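Local coordinates for DNA repair and recombination protein RadB (Thermococcus kodakarensis, PDB 2CVH) that probably acts in DNA repair and homologous recombination as a RecA-like ATPase-fold protein, binding DNA without promoting strand exchange, at residues F106-V111 against N146-V151; S97-V102 against L138-R143; V48-T53 against S78-F83. One frame throughout, in Å; residues are numbered along the deposited sequence.

Interaction 1: residues F106-V111 against N146-V151; sequences FALVVV and NIPVIV
Val109, paired with Val149, donates its N-H to Pro148 O, just before strand 149-153, and its carbonyl O accepts from Ile150 N (3.0 Å). Val111 N then reaches Ile150 O at 3.0 Å and 165°, whereas the Val109 N to Pro148 O bond is longer at 3.3 Å. On the face of Leu108 and Ile150, Leu108 extends its CG anti to the backbone N (chi1 -177°), which brings CD1 within 3.8 Å of both Pro148 CB and Ile150 CD1. On the opposite face Ile147 CD1 meets Val109 CG2 at 3.9 Å, the two side chains crossing at about a right angle. Regular pairing stops where the chain turns at Ala107, and no backbone hydrogen bond joins Ala107 to Ile147; yet Ile147 stays tightly packed and buried, its CB 3.4 Å from Ala107 O. The solvent side begins at Asn146, just past helix 128-145, which is exposed and makes no contact with 106-111. The pair forms the two strands of a right-handed beta-alpha-beta crossover through helix 128-145, with strand 47-52 bonded along the other edge of 106-112, helix 33-44 touching Leu108 and Val110, and strand 22-26 flanking Val149 and Ile150.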
loop_
_atom_site.group_PDB
_atom_site.type_symbol
_atom_site.label_atom_id
_atom_site.label_comp_id
_atom_site.label_asym_id
_atom_site.label_seq_id
_atom_site.Cartn_x
_atom_site.Cartn_y
_atom_site.Cartn_z
ATOM N N PHE A 106 -5.498 -9.344 12.937
ATOM C CA PHE A 106 -5.144 -8.641 11.709
ATOM C C PHE A 106 -4.014 -9.309 10.915
ATOM O O PHE A 106 -3.040 -9.825 11.494
ATOM C CB PHE A 106 -4.754 -7.206 12.045
ATOM C CG PHE A 106 -5.902 -6.362 12.440
ATOM C CD1 PHE A 106 -6.604 -6.628 13.613
ATOM C CD2 PHE A 106 -6.306 -5.309 11.637
ATOM C CE1 PHE A 106 -7.703 -5.845 13.993
ATOM C CE2 PHE A 106 -7.398 -4.519 11.999
ATOM C CZ PHE A 106 -8.103 -4.788 13.184
ATOM N N ALA A 107 -4.153 -9.296 9.588
ATOM C CA ALA A 107 -3.134 -9.862 8.706
ATOM C C ALA A 107 -2.387 -8.760 7.974
ATOM O O ALA A 107 -1.231 -8.951 7.596
ATOM C CB ALA A 107 -3.746 -10.813 7.695
ATOM N N LEU A 108 -2.973 -7.568 7.935
ATOM C CA LEU A 108 -2.400 -6.466 7.179
ATOM C C LEU A 108 -2.925 -5.109 7.591
ATOM O O LEU A 108 -4.055 -4.986 8.059
ATOM C CB LEU A 108 -2.789 -6.676 5.695
ATOM C CG LEU A 108 -2.317 -5.767 4.551
ATOM C CD1 LEU A 108 -0.833 -6.059 4.308
ATOM C CD2 LEU A 108 -3.138 -6.038 3.271
ATOM N N VAL A 109 -2.102 -4.085 7.369
ATOM C CA VAL A 109 -2.469 -2.692 7.633
ATOM C C VAL A 109 -2.206 -2.007 6.286
ATOM O O VAL A 109 -1.232 -2.336 5.610
ATOM C CB VAL A 109 -1.563 -2.010 8.740
ATOM C CG1 VAL A 109 -1.948 -0.552 8.925
ATOM C CG2 VAL A 109 -1.681 -2.750 10.077
ATOM N N VAL A 110 -3.073 -1.083 5.894
ATOM C CA VAL A 110 -2.920 -0.350 4.645
ATOM C C VAL A 110 -3.203 1.087 4.971
ATOM O O VAL A 110 -4.183 1.380 5.652
ATOM C CB VAL A 110 -3.943 -0.791 3.539
ATOM C CG1 VAL A 110 -3.734 0.055 2.288
ATOM C CG2 VAL A 110 -3.813 -2.300 3.223
ATOM N N VAL A 111 -2.303 1.981 4.580
ATOM C CA VAL A 111 -2.534 3.401 4.810
ATOM C C VAL A 111 -2.611 3.992 3.416
ATOM O O VAL A 111 -1.825 3.624 2.544
ATOM C CB VAL A 111 -1.422 4.068 5.656
ATOM C CG1 VAL A 111 -1.796 5.524 5.933
ATOM C CG2 VAL A 111 -1.244 3.317 6.985
ATOM N N ASN A 146 4.222 -8.521 13.593
ATOM C CA ASN A 146 4.855 -9.223 12.494
ATOM C C ASN A 146 3.904 -9.370 11.319
ATOM O O ASN A 146 3.571 -10.477 10.905
ATOM C CB ASN A 146 5.366 -10.601 12.887
ATOM C CG ASN A 146 6.470 -11.063 11.957
ATOM O OD1 ASN A 146 7.054 -10.252 11.262
ATOM N ND2 ASN A 146 6.770 -12.345 11.954
ATOM N N ILE A 147 3.430 -8.244 10.809
ATOM C CA ILE A 147 2.541 -8.258 9.656
ATOM C C ILE A 147 3.016 -7.111 8.775
ATOM O O ILE A 147 3.775 -6.250 9.232
ATOM C CB ILE A 147 1.048 -8.038 10.016
ATOM C CG1 ILE A 147 0.880 -6.762 10.835
ATOM C CG2 ILE A 147 0.470 -9.286 10.691
ATOM C CD1 ILE A 147 -0.593 -6.373 11.044
ATOM N N PRO A 148 2.616 -7.119 7.490
ATOM C CA PRO A 148 3.029 -6.051 6.589
ATOM C C PRO A 148 2.208 -4.796 6.763
ATOM O O PRO A 148 1.063 -4.843 7.225
ATOM C CB PRO A 148 2.764 -6.653 5.204
ATOM C CG PRO A 148 2.754 -8.159 5.447
ATOM C CD PRO A 148 2.002 -8.230 6.745
ATOM N N VAL A 149 2.847 -3.668 6.482
ATOM C CA VAL A 149 2.187 -2.383 6.476
ATOM C C VAL A 149 2.461 -1.815 5.077
ATOM O O VAL A 149 3.611 -1.552 4.724
ATOM C CB VAL A 149 2.728 -1.411 7.523
ATOM C CG1 VAL A 149 2.020 -0.076 7.386
ATOM C CG2 VAL A 149 2.476 -1.943 8.923
ATOM N N ILE A 150 1.413 -1.724 4.261
ATOM C CA ILE A 150 1.513 -1.172 2.919
ATOM C C ILE A 150 1.209 0.300 3.015
ATOM O O ILE A 150 0.203 0.713 3.604
ATOM C CB ILE A 150 0.511 -1.832 1.939
ATOM C CG1 ILE A 150 0.879 -3.300 1.717
ATOM C CG2 ILE A 150 0.498 -1.053 0.605
ATOM C CD1 ILE A 150 -0.242 -4.143 1.085
ATOM N N VAL A 151 2.116 1.101 2.477
ATOM C CA VAL A 151 1.975 2.542 2.474
ATOM C C VAL A 151 1.791 2.956 1.003
ATOM O O VAL A 151 2.691 2.820 0.177
ATOM C CB VAL A 151 3.237 3.214 3.083
ATOM C CG1 VAL A 151 3.156 4.688 2.908
ATOM C CG2 VAL A 151 3.349 2.882 4.565
#

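Interaction 2: residues S97-V102 against L138-R143; sequences SLKKTV and LLWIAR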
loop_
_atom_site.group_PDB
_atom_site.type_symbol
_atom_site.label_atom_id
_atom_site.label_comp_id
_atom_site.label_asym_id
_atom_site.label_seq_id
_atom_site.Cartn_x
_atom_site.Cartn_y
_atom_site.Cartn_z
ATOM N N SER A 97 -4.104 5.505 17.095
ATOM C CA SER A 97 -5.139 4.601 17.596
ATOM C C SER A 97 -4.836 3.158 17.187
ATOM O O SER A 97 -5.008 2.210 17.977
ATOM C CB SER A 97 -6.530 5.021 17.082
ATOM O OG SER A 97 -6.772 4.640 15.727
ATOM N N LEU A 98 -4.346 3.009 15.957
ATOM C CA LEU A 98 -4.016 1.707 15.397
ATOM C C LEU A 98 -3.140 0.864 16.299
ATOM O O LEU A 98 -3.170 -0.371 16.228
ATOM C CB LEU A 98 -3.345 1.869 14.034
ATOM C CG LEU A 98 -4.255 2.228 12.859
ATOM C CD1 LEU A 98 -3.457 2.119 11.574
ATOM C CD2 LEU A 98 -5.453 1.281 12.816
ATOM N N LYS A 99 -2.387 1.536 17.165
ATOM C CA LYS A 99 -1.495 0.853 18.088
ATOM C C LYS A 99 -2.269 -0.173 18.910
ATOM O O LYS A 99 -1.835 -1.323 19.032
ATOM C CB LYS A 99 -0.798 1.866 18.996
ATOM C CG LYS A 99 0.640 1.501 19.353
ATOM C CD LYS A 99 1.380 2.663 20.045
ATOM C CE LYS A 99 1.528 3.881 19.136
ATOM N NZ LYS A 99 2.066 5.067 19.848
ATOM N N LYS A 100 -3.449 0.212 19.397
ATOM C CA LYS A 100 -4.253 -0.703 20.196
ATOM C C LYS A 100 -5.394 -1.415 19.451
ATOM O O LYS A 100 -5.905 -2.434 19.928
ATOM C CB LYS A 100 -4.773 0.002 21.450
ATOM C CG LYS A 100 -5.184 -0.951 22.599
ATOM C CD LYS A 100 -3.996 -1.741 23.203
ATOM C CE LYS A 100 -3.767 -3.085 22.509
ATOM N NZ LYS A 100 -2.597 -3.818 23.075
ATOM N N THR A 101 -5.809 -0.870 18.308
ATOM C CA THR A 101 -6.862 -1.488 17.501
ATOM C C THR A 101 -6.326 -2.765 16.845
ATOM O O THR A 101 -7.010 -3.794 16.773
ATOM C CB THR A 101 -7.310 -0.552 16.361
ATOM O OG1 THR A 101 -7.599 0.750 16.889
ATOM C CG2 THR A 101 -8.546 -1.119 15.636
ATOM N N VAL A 102 -5.102 -2.685 16.338
ATOM C CA VAL A 102 -4.481 -3.819 15.676
ATOM C C VAL A 102 -4.075 -4.888 16.673
ATOM O O VAL A 102 -3.265 -4.636 17.557
ATOM C CB VAL A 102 -3.222 -3.379 14.876
ATOM C CG1 VAL A 102 -2.590 -4.587 14.171
ATOM C CG2 VAL A 102 -3.583 -2.287 13.868
ATOM N N LEU A 138 3.863 3.139 12.470
ATOM C CA LEU A 138 3.515 2.033 11.576
ATOM C C LEU A 138 4.565 0.920 11.630
ATOM O O LEU A 138 4.212 -0.268 11.641
ATOM C CB LEU A 138 3.315 2.538 10.133
ATOM C CG LEU A 138 2.058 3.407 9.970
ATOM C CD1 LEU A 138 2.036 4.119 8.622
ATOM C CD2 LEU A 138 0.791 2.554 10.185
ATOM N N LEU A 139 5.849 1.284 11.663
ATOM C CA LEU A 139 6.910 0.268 11.744
ATOM C C LEU A 139 6.783 -0.480 13.080
ATOM O O LEU A 139 6.911 -1.703 13.141
ATOM C CB LEU A 139 8.312 0.892 11.603
ATOM C CG LEU A 139 9.498 -0.098 11.621
ATOM C CD1 LEU A 139 9.421 -1.123 10.495
ATOM C CD2 LEU A 139 10.773 0.677 11.528
ATOM N N TRP A 140 6.473 0.267 14.133
ATOM C CA TRP A 140 6.262 -0.277 15.477
ATOM C C TRP A 140 5.104 -1.293 15.406
ATOM O O TRP A 140 5.223 -2.434 15.876
ATOM C CB TRP A 140 5.871 0.885 16.395
ATOM C CG TRP A 140 6.080 0.707 17.865
ATOM C CD1 TRP A 140 6.643 -0.364 18.508
ATOM C CD2 TRP A 140 5.734 1.656 18.884
ATOM N NE1 TRP A 140 6.670 -0.135 19.870
ATOM C CE2 TRP A 140 6.122 1.098 20.127
ATOM C CE3 TRP A 140 5.134 2.926 18.869
ATOM C CZ2 TRP A 140 5.929 1.766 21.345
ATOM C CZ3 TRP A 140 4.938 3.588 20.077
ATOM C CH2 TRP A 140 5.339 3.007 21.300
ATOM N N ILE A 141 3.987 -0.879 14.810
ATOM C CA ILE A 141 2.833 -1.778 14.670
ATOM C C ILE A 141 3.230 -3.028 13.877
ATOM O O ILE A 141 2.939 -4.159 14.302
ATOM C CB ILE A 141 1.598 -1.084 13.971
ATOM C CG1 ILE A 141 1.006 -0.006 14.885
ATOM C CG2 ILE A 141 0.521 -2.111 13.605
ATOM C CD1 ILE A 141 0.048 0.940 14.178
ATOM N N ALA A 142 3.936 -2.831 12.761
ATOM C CA ALA A 142 4.354 -3.945 11.914
ATOM C C ALA A 142 5.250 -4.915 12.671
ATOM O O ALA A 142 5.152 -6.136 12.523
ATOM C CB ALA A 142 5.060 -3.414 10.683
ATOM N N ARG A 143 6.117 -4.382 13.509
ATOM C CA ARG A 143 7.028 -5.237 14.263
ATOM C C ARG A 143 6.382 -5.952 15.437
ATOM O O ARG A 143 6.693 -7.118 15.706
ATOM C CB ARG A 143 8.219 -4.431 14.742
ATOM C CG ARG A 143 8.895 -3.785 13.609
ATOM C CD ARG A 143 10.203 -4.411 13.352
ATOM N NE ARG A 143 11.214 -3.407 13.628
ATOM C CZ ARG A 143 12.186 -3.098 12.793
ATOM N NH1 ARG A 143 12.271 -3.730 11.622
ATOM N NH2 ARG A 143 13.058 -2.155 13.136
#
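Apolar contacts centre on Ile141, which reaches from helix 128-145 toward helix 90-101. Its CG1 is anti to the carbonyl carbon (chi1 -68°), and the extended end carries CD1 to 3.5 Å from Leu98 CB. The other branch, Ile141 CG2, meets Val102, the first residue after helix 90-101, touching Val102 CG1 at 4.0 Å and Val102 CG2 at 4.1 Å, with the two side chains at about a right angle. Ile141 is thus shared between Leu98 and Val102, one turn apart. Leu98 CD1 and Leu138 CD2 approach more loosely, at 4.5 Å, closer to the sheet that both helices cover.

The second kind of contact involves a charged chain and an aromatic ring. Lys99, bent at chi3 (-64°), passes the six-membered ring of Trp140 obliquely: its CE lies 3.5 Å and its NZ 3.2 Å from Trp140 CZ3, while CD stays within 3.7 Å of the same atom. Both residues are exposed.

No hydrogen bond spans the two segments, whose axes run at 10° to each other and 9.8 Å apart. On the sheet side, where Leu98 touches Ala49 and Val51 and Leu138 touches Val149, the segments meet through apolar side chains; on the solvent side the lysine's methylenes and amine lie against the indole. Between these segments cohesion probably rests mainly on apolar burial.

Interaction 3: residues V48-T53 against S78-F83; sequences VAYVDT and SRFILF
Val48 and Tyr50 meet the ring of Phe80 from one face and one edge, on the side of the sheet that these three residues share. Val48 CB lies over one face of the Phe80 ring, displaced toward its rim, while Val48 CG1 comes within 4.0 Å of Phe80 CE2. Tyr50 CD2 meets the edge of the same ring, near its plane, at 3.9 Å from Phe80 CE2. Tyr50 holds its CG anti to the backbone N (chi1 -159°), which lays its side chain alongside that of Phe80, and Tyr50 CB also touches Leu82 CD2 at 3.8 Å. On the other face, Phe83 packs along Ala49 and Val51, with Phe83 CE1 4.2 Å from Ala49 CB; the edge of its ring is turned to the carbonyl of Tyr50, Phe83 CD1 lying 3.6 Å from Tyr50 O.

Five backbone hydrogen bonds run between the two segments. Tyr50 N to Ile81 O is the straightest, at 171°, and Phe83 N to Tyr50 O the most bent, at 136°. The last, Asp52 N to Phe83 O, is 2.8 Å long. This pairing places strand 80-83 at the edge of the RecA-like P-loop NTPase sheet, outside strand 47-52, within this chain.

Further out, Phe57 meets both rings, edge-to-face with Tyr50 and at an inclined angle with Phe80, while from helix 33-44 Leu38 touches Phe80 and Thr34, part of the predicted ATP-binding loop, touches Tyr50. Asp52 accepts bonds from Gly56 N and Phe57 N through its two carboxylate oxygens, tying the segment that carries Phe57 to the strand end. At the other end Arg79 NH2 bonds to Leu42 O, attaching the approach to strand 80-83 to helix 33-44.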
loop_
_atom_site.group_PDB
_atom_site.type_symbol
_atom_site.label_atom_id
_atom_site.label_comp_id
_atom_site.label_asym_id
_atom_site.label_seq_id
_atom_site.Cartn_x
_atom_site.Cartn_y
_atom_site.Cartn_z
ATOM N N VAL A 48 -8.028 -6.484 8.137
ATOM C CA VAL A 48 -7.153 -5.556 7.477
ATOM C C VAL A 48 -7.534 -4.204 8.005
ATOM O O VAL A 48 -8.709 -3.825 7.903
ATOM C CB VAL A 48 -7.421 -5.526 5.961
ATOM C CG1 VAL A 48 -6.584 -4.440 5.283
ATOM C CG2 VAL A 48 -7.136 -6.853 5.362
ATOM N N ALA A 49 -6.568 -3.495 8.593
ATOM C CA ALA A 49 -6.812 -2.143 9.096
ATOM C C ALA A 49 -6.540 -1.300 7.865
ATOM O O ALA A 49 -5.441 -1.344 7.325
ATOM C CB ALA A 49 -5.831 -1.782 10.221
ATOM N N TYR A 50 -7.519 -0.532 7.421
ATOM C CA TYR A 50 -7.348 0.248 6.224
ATOM C C TYR A 50 -7.612 1.715 6.518
ATOM O O TYR A 50 -8.736 2.122 6.777
ATOM C CB TYR A 50 -8.286 -0.315 5.138
ATOM C CG TYR A 50 -7.911 0.040 3.711
ATOM C CD1 TYR A 50 -7.943 1.378 3.270
ATOM C CD2 TYR A 50 -7.541 -0.958 2.796
ATOM C CE1 TYR A 50 -7.608 1.723 1.948
ATOM C CE2 TYR A 50 -7.210 -0.629 1.469
ATOM C CZ TYR A 50 -7.241 0.717 1.055
ATOM O OH TYR A 50 -6.872 1.066 -0.236
ATOM N N VAL A 51 -6.545 2.500 6.551
ATOM C CA VAL A 51 -6.648 3.930 6.815
ATOM C C VAL A 51 -6.788 4.588 5.456
ATOM O O VAL A 51 -5.818 4.695 4.696
ATOM C CB VAL A 51 -5.403 4.453 7.562
ATOM C CG1 VAL A 51 -5.544 5.934 7.837
ATOM C CG2 VAL A 51 -5.219 3.675 8.876
ATOM N N ASP A 52 -8.018 4.966 5.134
ATOM C CA ASP A 52 -8.314 5.556 3.852
ATOM C C ASP A 52 -8.543 7.030 3.925
ATOM O O ASP A 52 -9.670 7.485 4.089
ATOM C CB ASP A 52 -9.523 4.878 3.226
ATOM C CG ASP A 52 -9.668 5.193 1.746
ATOM O OD1 ASP A 52 -8.728 5.745 1.121
ATOM O OD2 ASP A 52 -10.726 4.879 1.191
ATOM N N THR A 53 -7.475 7.779 3.732
ATOM C CA THR A 53 -7.539 9.223 3.774
ATOM C C THR A 53 -7.906 9.776 2.405
ATOM O O THR A 53 -8.467 10.854 2.303
ATOM C CB THR A 53 -6.177 9.793 4.211
ATOM O OG1 THR A 53 -5.586 8.910 5.175
ATOM C CG2 THR A 53 -6.349 11.152 4.869
ATOM N N SER A 78 -16.441 -7.552 5.411
ATOM C CA SER A 78 -16.440 -7.371 6.862
ATOM C C SER A 78 -15.030 -7.370 7.447
ATOM O O SER A 78 -14.805 -6.774 8.501
ATOM C CB SER A 78 -17.255 -8.459 7.551
ATOM O OG SER A 78 -18.610 -8.359 7.177
ATOM N N ARG A 79 -14.083 -8.037 6.784
ATOM C CA ARG A 79 -12.730 -8.082 7.307
ATOM C C ARG A 79 -11.988 -6.765 7.176
ATOM O O ARG A 79 -10.978 -6.562 7.828
ATOM C CB ARG A 79 -11.943 -9.228 6.693
ATOM C CG ARG A 79 -12.259 -10.556 7.350
ATOM C CD ARG A 79 -11.458 -11.703 6.782
ATOM N NE ARG A 79 -11.825 -12.066 5.413
ATOM C CZ ARG A 79 -11.161 -11.691 4.313
ATOM N NH1 ARG A 79 -10.070 -10.912 4.385
ATOM N NH2 ARG A 79 -11.562 -12.144 3.126
ATOM N N PHE A 80 -12.544 -5.837 6.412
ATOM C CA PHE A 80 -11.900 -4.560 6.201
ATOM C C PHE A 80 -12.334 -3.554 7.227
ATOM O O PHE A 80 -13.443 -3.020 7.165
ATOM C CB PHE A 80 -12.156 -4.039 4.773
ATOM C CG PHE A 80 -11.210 -4.626 3.727
ATOM C CD1 PHE A 80 -11.366 -5.931 3.265
ATOM C CD2 PHE A 80 -10.149 -3.882 3.236
ATOM C CE1 PHE A 80 -10.472 -6.481 2.338
ATOM C CE2 PHE A 80 -9.263 -4.425 2.309
ATOM C CZ PHE A 80 -9.426 -5.723 1.866
ATOM N N ILE A 81 -11.445 -3.309 8.184
ATOM C CA ILE A 81 -11.685 -2.352 9.253
ATOM C C ILE A 81 -11.243 -0.977 8.730
ATOM O O ILE A 81 -10.047 -0.674 8.694
ATOM C CB ILE A 81 -10.879 -2.726 10.499
ATOM C CG1 ILE A 81 -11.087 -4.197 10.843
ATOM C CG2 ILE A 81 -11.251 -1.810 11.649
ATOM C CD1 ILE A 81 -12.529 -4.647 10.838
ATOM N N LEU A 82 -12.207 -0.133 8.370
ATOM C CA LEU A 82 -11.905 1.160 7.789
ATOM C C LEU A 82 -11.775 2.317 8.715
ATOM O O LEU A 82 -12.448 2.392 9.729
ATOM C CB LEU A 82 -12.951 1.506 6.738
ATOM C CG LEU A 82 -13.162 0.508 5.584
ATOM C CD1 LEU A 82 -14.471 0.823 4.847
ATOM C CD2 LEU A 82 -11.985 0.554 4.632
ATOM N N PHE A 83 -10.958 3.274 8.297
ATOM C CA PHE A 83 -10.710 4.508 9.041
ATOM C C PHE A 83 -10.694 5.594 7.998
ATOM O O PHE A 83 -9.967 5.502 7.015
ATOM C CB PHE A 83 -9.357 4.470 9.771
ATOM C CG PHE A 83 -9.238 3.348 10.763
ATOM C CD1 PHE A 83 -8.871 2.076 10.350
ATOM C CD2 PHE A 83 -9.510 3.563 12.105
ATOM C CE1 PHE A 83 -8.773 1.025 11.250
ATOM C CE2 PHE A 83 -9.416 2.514 13.023
ATOM C CZ PHE A 83 -9.046 1.242 12.594
#

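How the interactions relate
Interactions 1 and 3 belong to one sheet, joined where strands 106-112 and 47-52 pair: Val110 N to Ala49 O and Val110 O to Val51 N are both 2.8 Å, probable hydrogen bonds. Their centres are about 10 Å apart. Interaction 2 lies over one face of that sheet, meeting interaction 3 through Leu98 CD1 and Val51 CG2 (3.6 Å) and interaction 1 through Ala142 CB and Val149 CG2 (3.5 Å). The predicted ATP-binding loop is approached from the sheet: the Tyr50 side chain is about 3 Å from that of Thr34 and the Ile150 side chain about 7 Å from that of Lys33, whereas interaction 2 is away from it.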